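Local coordinates for protein cleavage stimulation factor 77 (Encephalitozoon cuniculi, PDB 2UY1) that probably acts as a dimeric HAT-repeat scaffold in the machinery that cleaves and polyadenylates the 3' ends of messenger RNA precursors, at residues Ser12-Ile17 with Ile205-Tyr210; Glu19-Leu24 with Leu47-Leu52; Lys43-Asp48 with Leu75-Asn80; Leu181-Gly186 with Ser196-Ile201. All blocks are in the same frame, centred on the assembly; numbering follows the deposited sequence.

Overall arrangement
The fold is all-alpha, without strands, and all four contacts lie in the N-terminal half of the chain, along the stack of helices that makes up the solenoid. Contacts 2 and 3 join near neighbours in sequence, share helix 47-60 and have centres 13 Å apart. Contact 4 comes later, its centre 16 Å from that of contact 3, and joins helix 172-183 to helix 191-208. Along the chain contact 1 encloses the other three, bringing helix 14-26 onto the end of helix 191-208. Asp207 OD2 also accepts from Tyr45 N, and Arg197 NH1 bonds to Asn80 O, so the N-terminal helices are tied back onto helix 191-208 at several points.

Contact 1: residues Ser12-Ile17 with Ile205-Tyr210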
# COMPACT_ATOMS: atom_id res chain seq x y z
N SER A 12 -40.81 -2.58 7.59
CA SER A 12 -40.51 -3.53 8.72
C SER A 12 -39.11 -3.39 9.32
O SER A 12 -38.74 -4.14 10.24
CB SER A 12 -40.71 -5.01 8.32
OG SER A 12 -39.55 -5.50 7.68
N SER A 13 -38.32 -2.44 8.85
CA SER A 13 -37.08 -2.14 9.58
C SER A 13 -37.39 -1.52 10.97
O SER A 13 -38.45 -0.96 11.18
CB SER A 13 -36.21 -1.20 8.75
OG SER A 13 -36.65 0.10 8.99
N PRO A 14 -36.44 -1.57 11.93
CA PRO A 14 -36.70 -0.86 13.20
C PRO A 14 -37.10 0.60 13.11
O PRO A 14 -37.97 1.05 13.86
CB PRO A 14 -35.38 -0.98 13.94
CG PRO A 14 -34.83 -2.33 13.45
CD PRO A 14 -35.15 -2.32 11.97
N SER A 15 -36.45 1.34 12.23
CA SER A 15 -36.77 2.75 12.04
C SER A 15 -38.13 2.93 11.40
O SER A 15 -38.86 3.80 11.83
CB SER A 15 -35.67 3.51 11.30
OG SER A 15 -35.46 2.96 10.02
N ALA A 16 -38.51 2.09 10.44
CA ALA A 16 -39.86 2.16 9.85
C ALA A 16 -40.91 1.93 10.91
O ALA A 16 -41.92 2.60 10.93
CB ALA A 16 -40.04 1.15 8.75
N ILE A 17 -40.67 0.93 11.76
CA ILE A 17 -41.52 0.64 12.85
C ILE A 17 -41.60 1.77 13.88
O ILE A 17 -42.71 2.02 14.37
CB ILE A 17 -41.11 -0.67 13.56
CG1 ILE A 17 -41.30 -1.89 12.62
CG2 ILE A 17 -41.91 -0.87 14.76
CD1 ILE A 17 -40.51 -3.09 13.10
N ILE A 205 -27.54 -4.93 18.88
CA ILE A 205 -26.69 -4.40 17.77
C ILE A 205 -27.33 -4.48 16.38
O ILE A 205 -27.33 -3.54 15.62
CB ILE A 205 -25.32 -5.04 17.92
CG1 ILE A 205 -24.62 -4.40 19.11
CG2 ILE A 205 -24.52 -4.95 16.65
CD1 ILE A 205 -23.44 -5.12 19.63
N LEU A 206 -27.89 -5.64 16.04
CA LEU A 206 -28.75 -5.81 14.88
C LEU A 206 -29.84 -4.78 14.76
O LEU A 206 -30.11 -4.30 13.66
CB LEU A 206 -29.44 -7.19 14.95
CG LEU A 206 -28.71 -8.51 14.67
CD1 LEU A 206 -29.76 -9.58 14.18
CD2 LEU A 206 -27.61 -8.34 13.68
N ASP A 207 -30.50 -4.42 15.88
CA ASP A 207 -31.54 -3.40 15.85
C ASP A 207 -30.94 -2.05 15.64
O ASP A 207 -31.45 -1.29 14.83
CB ASP A 207 -32.30 -3.39 17.18
CG ASP A 207 -33.76 -3.26 17.04
OD1 ASP A 207 -34.22 -2.10 17.04
OD2 ASP A 207 -34.47 -4.32 17.00
N SER A 208 -29.84 -1.76 16.36
CA SER A 208 -29.24 -0.40 16.26
C SER A 208 -28.64 -0.11 14.85
O SER A 208 -28.71 1.01 14.33
CB SER A 208 -28.18 -0.15 17.38
OG SER A 208 -27.47 1.10 17.19
N PHE A 209 -28.02 -1.12 14.25
CA PHE A 209 -27.43 -0.99 12.91
C PHE A 209 -28.07 -2.02 11.94
O PHE A 209 -27.39 -2.81 11.29
CB PHE A 209 -25.91 -1.26 13.01
CG PHE A 209 -25.18 -0.32 13.95
CD1 PHE A 209 -25.01 1.03 13.60
CD2 PHE A 209 -24.66 -0.78 15.16
CE1 PHE A 209 -24.36 1.90 14.45
CE2 PHE A 209 -24.00 0.09 16.00
CZ PHE A 209 -23.89 1.43 15.67
N TYR A 210 -29.39 -2.00 11.87
CA TYR A 210 -30.14 -2.98 11.11
C TYR A 210 -29.76 -3.10 9.60
O TYR A 210 -30.05 -4.07 8.96
CB TYR A 210 -31.64 -2.64 11.24
CG TYR A 210 -32.02 -1.28 10.69
CD1 TYR A 210 -32.33 -1.11 9.36
CD2 TYR A 210 -32.10 -0.17 11.53
CE1 TYR A 210 -32.66 0.13 8.87
CE2 TYR A 210 -32.45 1.03 11.07
CZ TYR A 210 -32.71 1.18 9.73
OH TYR A 210 -33.01 2.42 9.27
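Ser15 OG donates a short hydrogen bond to Tyr210 OH, 2.6 Å away, and so fastens the outer end of the phenol to the first turn of helix 14-26. The rest of the tyrosine is laid against that turn as well. Its CG sits between the backbone N and the carbonyl carbon (chi1 62°), which carries the ring across the start of the helix. Pro14 CD touches the root of the ring, 3.5 Å from Tyr210 CG, while Ser13 CB approaches farther out, 3.8 Å from Tyr210 CE1. Ser13 is the N-cap of the helix: its OG accepts from Ala16 N at 3.1 Å, with an N-H...O angle of 167°. At CB of the same proline ring, Asp207 OD1 comes to 3.5 Å from Pro14 CB. The other oxygen of this carboxylate, OD2, accepts a hydrogen bond from Tyr45 N, which gives the group a firm polar partner. The chemistry is therefore mixed: one hydroxyl pair and a proline packed beside an aromatic ring hold the first modelled helix to the end of helix 191-208 and the loop that follows it, and the nearby carboxylate would probably interact favourably with the positive end of the helix 14-26 dipole.

Contact 2: residues Glu19-Leu24 with Leu47-Leu52; sequences EHARRL and LDLWML
Leu49 and Leu52 both carry CG anti to the backbone N (chi1 177° for Leu49), and this turn sends one methyl of each toward Ala21 on helix 14-26. Leu49 CD1 reaches Ala21 CB at 3.7 Å. One turn further on, Leu52 CD2 comes to 4.2 Å from the same CB and also lies 4.0 Å from Ala21 O, against the backbone of the facing helix. The small alanine thus receives two leucine branches from successive turns, and Leu36 of helix 30-40 packs on it as well. Leu49 in turn touches Ile17, Met18 and Phe37, so the pair belongs to a larger apolar layer among three helices. Toward the surface the contact becomes polar. The extended chain of Arg22 crosses to Asp48, where its NH2 lies 4.1 Å from Asp48 CB and 4.2 Å from Asp48 OD2. At that distance, beyond a salt bridge, the opposite charges probably attract only weakly; the guanidinium and carboxylate planes are 45° apart. The two helical segments run nearly parallel, 21° between their directions, with axes 10.7 Å apart at closest approach. Such side-by-side packing of a helix on the next but one in sequence, with the intervening helix 30-40 bridging both, is characteristic of the alpha-alpha solenoid built by HAT (half-a-TPR) repeats.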
# COMPACT_ATOMS: atom_id res chain seq x y z
N GLU A 19 -41.06 5.02 13.39
CA GLU A 19 -41.78 6.07 12.70
C GLU A 19 -43.28 5.81 12.62
O GLU A 19 -44.05 6.70 12.79
CB GLU A 19 -41.25 6.24 11.27
CG GLU A 19 -39.74 6.65 11.22
CD GLU A 19 -39.09 6.48 9.83
OE1 GLU A 19 -39.82 6.41 8.81
OE2 GLU A 19 -37.83 6.49 9.74
N HIS A 20 -43.67 4.61 12.21
CA HIS A 20 -45.07 4.25 12.13
C HIS A 20 -45.75 4.36 13.48
O HIS A 20 -46.81 4.96 13.59
CB HIS A 20 -45.14 2.79 11.61
CG HIS A 20 -46.54 2.32 11.31
ND1 HIS A 20 -47.56 3.20 11.00
CD2 HIS A 20 -47.07 1.08 11.22
CE1 HIS A 20 -48.67 2.51 10.76
NE2 HIS A 20 -48.40 1.22 10.90
N ALA A 21 -45.10 3.84 14.54
CA ALA A 21 -45.61 3.90 15.91
C ALA A 21 -45.83 5.34 16.45
O ALA A 21 -46.87 5.62 17.03
CB ALA A 21 -44.67 3.14 16.83
N ARG A 22 -44.83 6.22 16.27
CA ARG A 22 -44.95 7.64 16.57
C ARG A 22 -46.10 8.26 15.78
O ARG A 22 -46.79 9.15 16.25
CB ARG A 22 -43.67 8.40 16.17
CG ARG A 22 -42.44 8.15 17.05
CD ARG A 22 -41.43 9.33 17.16
NE ARG A 22 -40.08 8.89 17.55
CZ ARG A 22 -39.66 8.73 18.80
NH1 ARG A 22 -40.48 8.98 19.82
NH2 ARG A 22 -38.40 8.31 19.07
N ARG A 23 -46.27 7.81 14.56
CA ARG A 23 -47.34 8.34 13.73
C ARG A 23 -48.69 8.03 14.32
O ARG A 23 -49.52 8.97 14.55
CB ARG A 23 -47.23 7.88 12.28
CG ARG A 23 -46.92 9.04 11.34
CD ARG A 23 -46.42 8.66 9.95
NE ARG A 23 -46.66 7.24 9.56
CZ ARG A 23 -45.68 6.43 9.17
NH1 ARG A 23 -44.44 6.88 9.14
NH2 ARG A 23 -45.93 5.17 8.82
N LEU A 24 -48.89 6.74 14.62
CA LEU A 24 -50.12 6.27 15.23
C LEU A 24 -50.40 6.99 16.56
O LEU A 24 -51.58 7.21 16.96
CB LEU A 24 -50.03 4.73 15.47
CG LEU A 24 -49.93 4.01 14.11
CD1 LEU A 24 -49.80 2.50 14.16
CD2 LEU A 24 -51.11 4.47 13.22
N LEU A 47 -34.95 0.62 22.50
CA LEU A 47 -35.52 1.12 23.74
C LEU A 47 -36.58 2.26 23.55
O LEU A 47 -37.48 2.38 24.34
CB LEU A 47 -34.39 1.43 24.77
CG LEU A 47 -34.78 1.87 26.21
CD1 LEU A 47 -35.44 0.77 27.08
CD2 LEU A 47 -33.59 2.42 26.95
N ASP A 48 -36.44 3.12 22.54
CA ASP A 48 -37.41 4.16 22.27
C ASP A 48 -38.78 3.58 22.00
O ASP A 48 -39.75 4.16 22.34
CB ASP A 48 -36.99 5.05 21.07
CG ASP A 48 -35.62 5.73 21.30
OD1 ASP A 48 -35.18 5.77 22.46
OD2 ASP A 48 -34.99 6.15 20.33
N LEU A 49 -38.84 2.41 21.39
CA LEU A 49 -40.15 1.86 21.02
C LEU A 49 -40.84 1.33 22.26
O LEU A 49 -42.07 1.50 22.43
CB LEU A 49 -40.01 0.78 19.92
CG LEU A 49 -41.40 0.11 19.57
CD1 LEU A 49 -42.33 1.05 18.79
CD2 LEU A 49 -41.17 -1.17 18.78
N TRP A 50 -40.06 0.73 23.15
CA TRP A 50 -40.54 0.20 24.43
C TRP A 50 -40.91 1.32 25.39
O TRP A 50 -41.85 1.16 26.15
CB TRP A 50 -39.49 -0.71 25.09
CG TRP A 50 -39.44 -2.15 24.54
CD1 TRP A 50 -38.79 -2.58 23.38
CD2 TRP A 50 -40.01 -3.30 25.13
NE1 TRP A 50 -39.01 -3.94 23.22
CE2 TRP A 50 -39.73 -4.41 24.28
CE3 TRP A 50 -40.78 -3.52 26.30
CZ2 TRP A 50 -40.18 -5.72 24.57
CZ3 TRP A 50 -41.21 -4.79 26.56
CH2 TRP A 50 -40.89 -5.89 25.71
N MET A 51 -40.16 2.43 25.39
CA MET A 51 -40.58 3.58 26.24
C MET A 51 -41.90 4.26 25.81
O MET A 51 -42.62 4.76 26.63
CB MET A 51 -39.47 4.68 26.26
CG MET A 51 -38.13 4.23 26.92
SD MET A 51 -38.31 3.42 28.50
CE MET A 51 -38.91 4.78 29.51
N LEU A 52 -42.12 4.35 24.53
CA LEU A 52 -43.37 4.78 23.96
C LEU A 52 -44.50 3.88 24.39
O LEU A 52 -45.57 4.39 24.79
CB LEU A 52 -43.30 4.79 22.43
CG LEU A 52 -44.57 5.43 21.81
CD1 LEU A 52 -44.76 6.94 22.37
CD2 LEU A 52 -44.58 5.41 20.31

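Contact 3: residues Lys43-Asp48 with Leu75-Asn80; sequences KSYNLD and LGQFEN
In this part of the HAT-repeat solenoid, the turn leading into helix 47-60 meets the residues that end helix 68-77, with Gln77 and Phe78 reaching across to Ser44, Tyr45 and Leu47. The turn holds its own shape through an ST turn, in which Ser44 OG accepts from Asn46 N, and through Asn46 as N-cap, whose OD1 accepts from Asp48 N. Gln77 enters with CG anti to the backbone N (chi1 -176°) and then bends, bringing its amide to the Ser44 carbonyl and the Tyr45 ring. Its NE2 donates to Ser44 O at 2.7 Å, approaching from above the carbonyl plane, and donates a second bond to Lys42 O. Ser44 O is gripped twice too, since Trp50 NE1 also donates to it. The same amide lies flat over the Tyr45 ring: NE2 stands 3.6 Å above the centre, with ring and amide planes only 9° apart. Because its bonding partner Ser44 O lies close to the amide plane, the nitrogen can use its N-H there while its face covers the ring. Two carbonyl bonds and an aromatic face therefore fix the rotation of the glutamine. Phe78, the first residue past the helix, fills the other half of the contact. Its edge comes up to the turn, with CE1 3.5 Å from Tyr45 O. The Phe78 and Trp50 rings also pack edge-to-face. Over one face of Phe78, in a CH-pi contact, Leu47 CD1 sits 3.9 Å from the ring centroid, almost exactly on the ring normal.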
# COMPACT_ATOMS: atom_id res chain seq x y z
N LYS A 43 -40.08 -8.74 19.52
CA LYS A 43 -39.02 -8.81 18.55
C LYS A 43 -38.13 -7.56 18.50
O LYS A 43 -37.14 -7.55 17.81
CB LYS A 43 -39.62 -9.18 17.17
CG LYS A 43 -39.98 -10.71 17.10
CD LYS A 43 -40.75 -11.16 15.83
CE LYS A 43 -41.41 -12.56 16.06
NZ LYS A 43 -42.61 -12.94 15.16
N SER A 44 -38.50 -6.50 19.23
CA SER A 44 -37.76 -5.21 19.17
C SER A 44 -36.76 -4.99 20.27
O SER A 44 -37.07 -5.23 21.46
CB SER A 44 -38.76 -4.05 19.30
OG SER A 44 -38.09 -2.84 19.10
N TYR A 45 -35.58 -4.48 19.90
CA TYR A 45 -34.54 -4.18 20.87
C TYR A 45 -34.25 -2.72 20.89
O TYR A 45 -33.19 -2.34 21.35
CB TYR A 45 -33.24 -5.04 20.68
CG TYR A 45 -33.51 -6.50 20.98
CD1 TYR A 45 -33.32 -7.00 22.27
CD2 TYR A 45 -34.05 -7.36 20.02
CE1 TYR A 45 -33.60 -8.31 22.58
CE2 TYR A 45 -34.35 -8.68 20.33
CZ TYR A 45 -34.10 -9.14 21.62
OH TYR A 45 -34.37 -10.42 22.02
N ASN A 46 -35.18 -1.93 20.36
CA ASN A 46 -35.08 -0.47 20.32
C ASN A 46 -35.75 0.05 21.59
O ASN A 46 -36.95 -0.06 21.74
CB ASN A 46 -35.73 0.04 19.03
CG ASN A 46 -35.84 1.55 18.98
OD1 ASN A 46 -35.24 2.23 19.74
ND2 ASN A 46 -36.58 2.05 18.02
N LEU A 47 -34.95 0.62 22.50
CA LEU A 47 -35.52 1.12 23.74
C LEU A 47 -36.58 2.26 23.55
O LEU A 47 -37.48 2.38 24.34
CB LEU A 47 -34.39 1.43 24.77
CG LEU A 47 -34.78 1.87 26.21
CD1 LEU A 47 -35.44 0.77 27.08
CD2 LEU A 47 -33.59 2.42 26.95
N ASP A 48 -36.44 3.12 22.54
CA ASP A 48 -37.41 4.16 22.27
C ASP A 48 -38.78 3.58 22.00
O ASP A 48 -39.75 4.16 22.34
CB ASP A 48 -36.99 5.05 21.07
CG ASP A 48 -35.62 5.73 21.30
OD1 ASP A 48 -35.18 5.77 22.46
OD2 ASP A 48 -34.99 6.15 20.33
N LEU A 75 -37.90 -4.81 31.46
CA LEU A 75 -36.57 -5.19 31.99
C LEU A 75 -36.20 -6.64 31.69
O LEU A 75 -35.04 -7.02 31.79
CB LEU A 75 -36.43 -4.91 33.52
CG LEU A 75 -36.23 -3.42 33.90
CD1 LEU A 75 -36.63 -3.08 35.31
CD2 LEU A 75 -34.80 -2.85 33.57
N GLY A 76 -37.19 -7.46 31.34
CA GLY A 76 -36.96 -8.82 30.81
C GLY A 76 -36.40 -8.79 29.40
O GLY A 76 -35.62 -9.63 29.04
N GLN A 77 -36.80 -7.85 28.58
CA GLN A 77 -36.22 -7.70 27.27
C GLN A 77 -34.78 -7.13 27.36
O GLN A 77 -33.87 -7.62 26.67
CB GLN A 77 -37.12 -6.79 26.41
CG GLN A 77 -36.65 -6.63 24.93
CD GLN A 77 -37.13 -7.76 24.07
OE1 GLN A 77 -37.45 -8.82 24.58
NE2 GLN A 77 -37.24 -7.54 22.81
N PHE A 78 -34.61 -6.11 28.18
CA PHE A 78 -33.37 -5.31 28.25
C PHE A 78 -32.62 -5.78 29.47
O PHE A 78 -32.30 -5.00 30.35
CB PHE A 78 -33.72 -3.81 28.30
CG PHE A 78 -34.34 -3.31 26.99
CD1 PHE A 78 -33.52 -2.81 25.96
CD2 PHE A 78 -35.72 -3.38 26.78
CE1 PHE A 78 -34.04 -2.40 24.76
CE2 PHE A 78 -36.24 -2.97 25.54
CZ PHE A 78 -35.42 -2.52 24.55
N GLU A 79 -32.35 -7.10 29.50
CA GLU A 79 -31.69 -7.80 30.61
C GLU A 79 -30.24 -7.35 30.71
O GLU A 79 -29.53 -7.40 29.72
CB GLU A 79 -31.74 -9.34 30.41
CG GLU A 79 -32.88 -9.88 29.52
CD GLU A 79 -33.36 -11.30 29.94
OE1 GLU A 79 -32.65 -12.31 29.60
OE2 GLU A 79 -34.45 -11.41 30.59
N ASN A 80 -29.76 -6.96 31.90
CA ASN A 80 -28.36 -6.47 31.99
C ASN A 80 -27.96 -5.52 30.82
O ASN A 80 -26.85 -5.55 30.31
CB ASN A 80 -27.34 -7.62 32.19
CG ASN A 80 -27.35 -8.23 33.61
OD1 ASN A 80 -28.39 -8.41 34.21
ND2 ASN A 80 -26.16 -8.56 34.13

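Contact 4: residues Leu181-Gly186 with Ser196-Ile201; sequences LEMENG and SRMHFI
Arg197 is the first residue of helix segment 196-201 to reach across, and its NE and NH2 each take a different oxygen of the Glu182 carboxylate. NE donates to Glu182 OE1 at 2.9 Å with an N-H...O angle of 167°, and NH2 to Glu182 OE2 at 2.8 Å. The two flat groups are nearly perpendicular, 89° apart, so both oxygens are met from above the carboxylate plane instead of within it. The third nitrogen, NH1, donates to Asn80 O, and Ile163 of helix 139-168 packs on both members of the salt bridge. In this buried setting, the paired charges probably stabilise each other in their ionised forms. Met198 follows, its chain folded back at the middle, so that SD and CE meet different residues. Its SD lies 3.7 Å from Glu182 CB, while CE comes to 3.8 Å from Met183 SD; Tyr222 of helix 213-225 touches both methionines. One turn after Arg197, Ile201 lies beside the salt bridge. The buried ion pair is thus flanked by apolar side chains, with the methionines alongside. Helix 172-183 and helix 191-208, joined by a short loop and packed against each other, form a helical hairpin of the kind from which HAT-repeat solenoids are built.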
# COMPACT_ATOMS: atom_id res chain seq x y z
N LEU A 181 -15.22 -7.56 24.12
CA LEU A 181 -14.99 -7.43 25.54
C LEU A 181 -15.85 -8.42 26.37
O LEU A 181 -15.37 -8.98 27.39
CB LEU A 181 -15.25 -5.94 25.96
CG LEU A 181 -15.57 -5.62 27.41
CD1 LEU A 181 -14.33 -5.86 28.26
CD2 LEU A 181 -16.05 -4.16 27.54
N GLU A 182 -17.09 -8.63 25.95
CA GLU A 182 -18.04 -9.49 26.68
C GLU A 182 -17.77 -10.97 26.37
O GLU A 182 -17.99 -11.84 27.24
CB GLU A 182 -19.47 -9.13 26.30
CG GLU A 182 -20.05 -7.88 27.03
CD GLU A 182 -20.12 -8.02 28.53
OE1 GLU A 182 -20.23 -9.14 29.06
OE2 GLU A 182 -20.07 -6.98 29.21
N MET A 183 -17.23 -11.24 25.19
CA MET A 183 -16.71 -12.61 24.83
C MET A 183 -15.51 -13.05 25.70
O MET A 183 -15.20 -14.24 25.88
CB MET A 183 -16.29 -12.66 23.33
CG MET A 183 -17.40 -12.79 22.34
SD MET A 183 -18.44 -14.26 22.69
CE MET A 183 -17.56 -15.51 21.79
N GLU A 184 -14.81 -12.09 26.27
CA GLU A 184 -13.69 -12.45 27.13
C GLU A 184 -14.17 -13.06 28.48
O GLU A 184 -13.45 -13.87 29.10
CB GLU A 184 -12.75 -11.27 27.30
CG GLU A 184 -11.90 -10.95 26.06
CD GLU A 184 -10.87 -12.05 25.75
OE1 GLU A 184 -10.13 -12.44 26.72
OE2 GLU A 184 -10.79 -12.49 24.55
N ASN A 185 -15.40 -12.70 28.90
CA ASN A 185 -16.09 -13.30 30.06
C ASN A 185 -15.31 -13.12 31.37
O ASN A 185 -14.84 -14.09 31.95
CB ASN A 185 -16.45 -14.77 29.76
CG ASN A 185 -17.47 -15.33 30.72
OD1 ASN A 185 -18.02 -14.61 31.57
ND2 ASN A 185 -17.75 -16.64 30.60
N GLY A 186 -15.17 -11.87 31.80
CA GLY A 186 -14.42 -11.51 33.01
C GLY A 186 -15.09 -11.90 34.32
O GLY A 186 -14.44 -11.94 35.39
N SER A 196 -26.77 -16.08 27.07
CA SER A 196 -27.91 -15.16 27.22
C SER A 196 -27.47 -13.70 27.11
O SER A 196 -28.11 -12.89 26.42
CB SER A 196 -28.72 -15.50 28.54
OG SER A 196 -29.98 -14.86 28.64
N ARG A 197 -26.42 -13.35 27.82
CA ARG A 197 -25.69 -12.07 27.66
C ARG A 197 -25.35 -11.74 26.18
O ARG A 197 -25.62 -10.63 25.68
CB ARG A 197 -24.41 -12.10 28.55
CG ARG A 197 -23.41 -10.92 28.42
CD ARG A 197 -23.94 -9.77 29.31
NE ARG A 197 -23.03 -8.64 29.56
CZ ARG A 197 -23.48 -7.41 29.83
NH1 ARG A 197 -24.80 -7.20 29.82
NH2 ARG A 197 -22.65 -6.40 30.07
N MET A 198 -24.78 -12.72 25.47
CA MET A 198 -24.35 -12.49 24.10
C MET A 198 -25.49 -12.34 23.14
O MET A 198 -25.42 -11.49 22.26
CB MET A 198 -23.35 -13.59 23.65
CG MET A 198 -22.00 -13.62 24.47
SD MET A 198 -21.16 -12.05 24.78
CE MET A 198 -20.95 -11.47 23.09
N HIS A 199 -26.57 -13.10 23.35
CA HIS A 199 -27.74 -12.99 22.53
C HIS A 199 -28.37 -11.62 22.67
O HIS A 199 -28.86 -11.06 21.67
CB HIS A 199 -28.79 -14.06 22.86
CG HIS A 199 -28.43 -15.45 22.39
ND1 HIS A 199 -28.29 -15.77 21.05
CD2 HIS A 199 -28.33 -16.61 23.07
CE1 HIS A 199 -28.06 -17.07 20.94
NE2 HIS A 199 -28.07 -17.60 22.16
N PHE A 200 -28.41 -11.11 23.89
CA PHE A 200 -28.95 -9.76 24.10
C PHE A 200 -28.06 -8.77 23.39
O PHE A 200 -28.54 -7.97 22.62
CB PHE A 200 -29.15 -9.35 25.60
CG PHE A 200 -29.47 -7.87 25.73
CD1 PHE A 200 -30.72 -7.38 25.36
CD2 PHE A 200 -28.43 -6.95 25.98
CE1 PHE A 200 -30.96 -5.93 25.36
CE2 PHE A 200 -28.67 -5.60 25.99
CZ PHE A 200 -29.94 -5.09 25.66
N ILE A 201 -26.75 -8.84 23.62
CA ILE A 201 -25.85 -7.92 23.00
C ILE A 201 -25.96 -7.91 21.46
O ILE A 201 -26.05 -6.84 20.88
CB ILE A 201 -24.37 -8.08 23.52
CG1 ILE A 201 -24.28 -7.90 25.04
CG2 ILE A 201 -23.39 -7.08 22.85
CD1 ILE A 201 -22.87 -8.01 25.57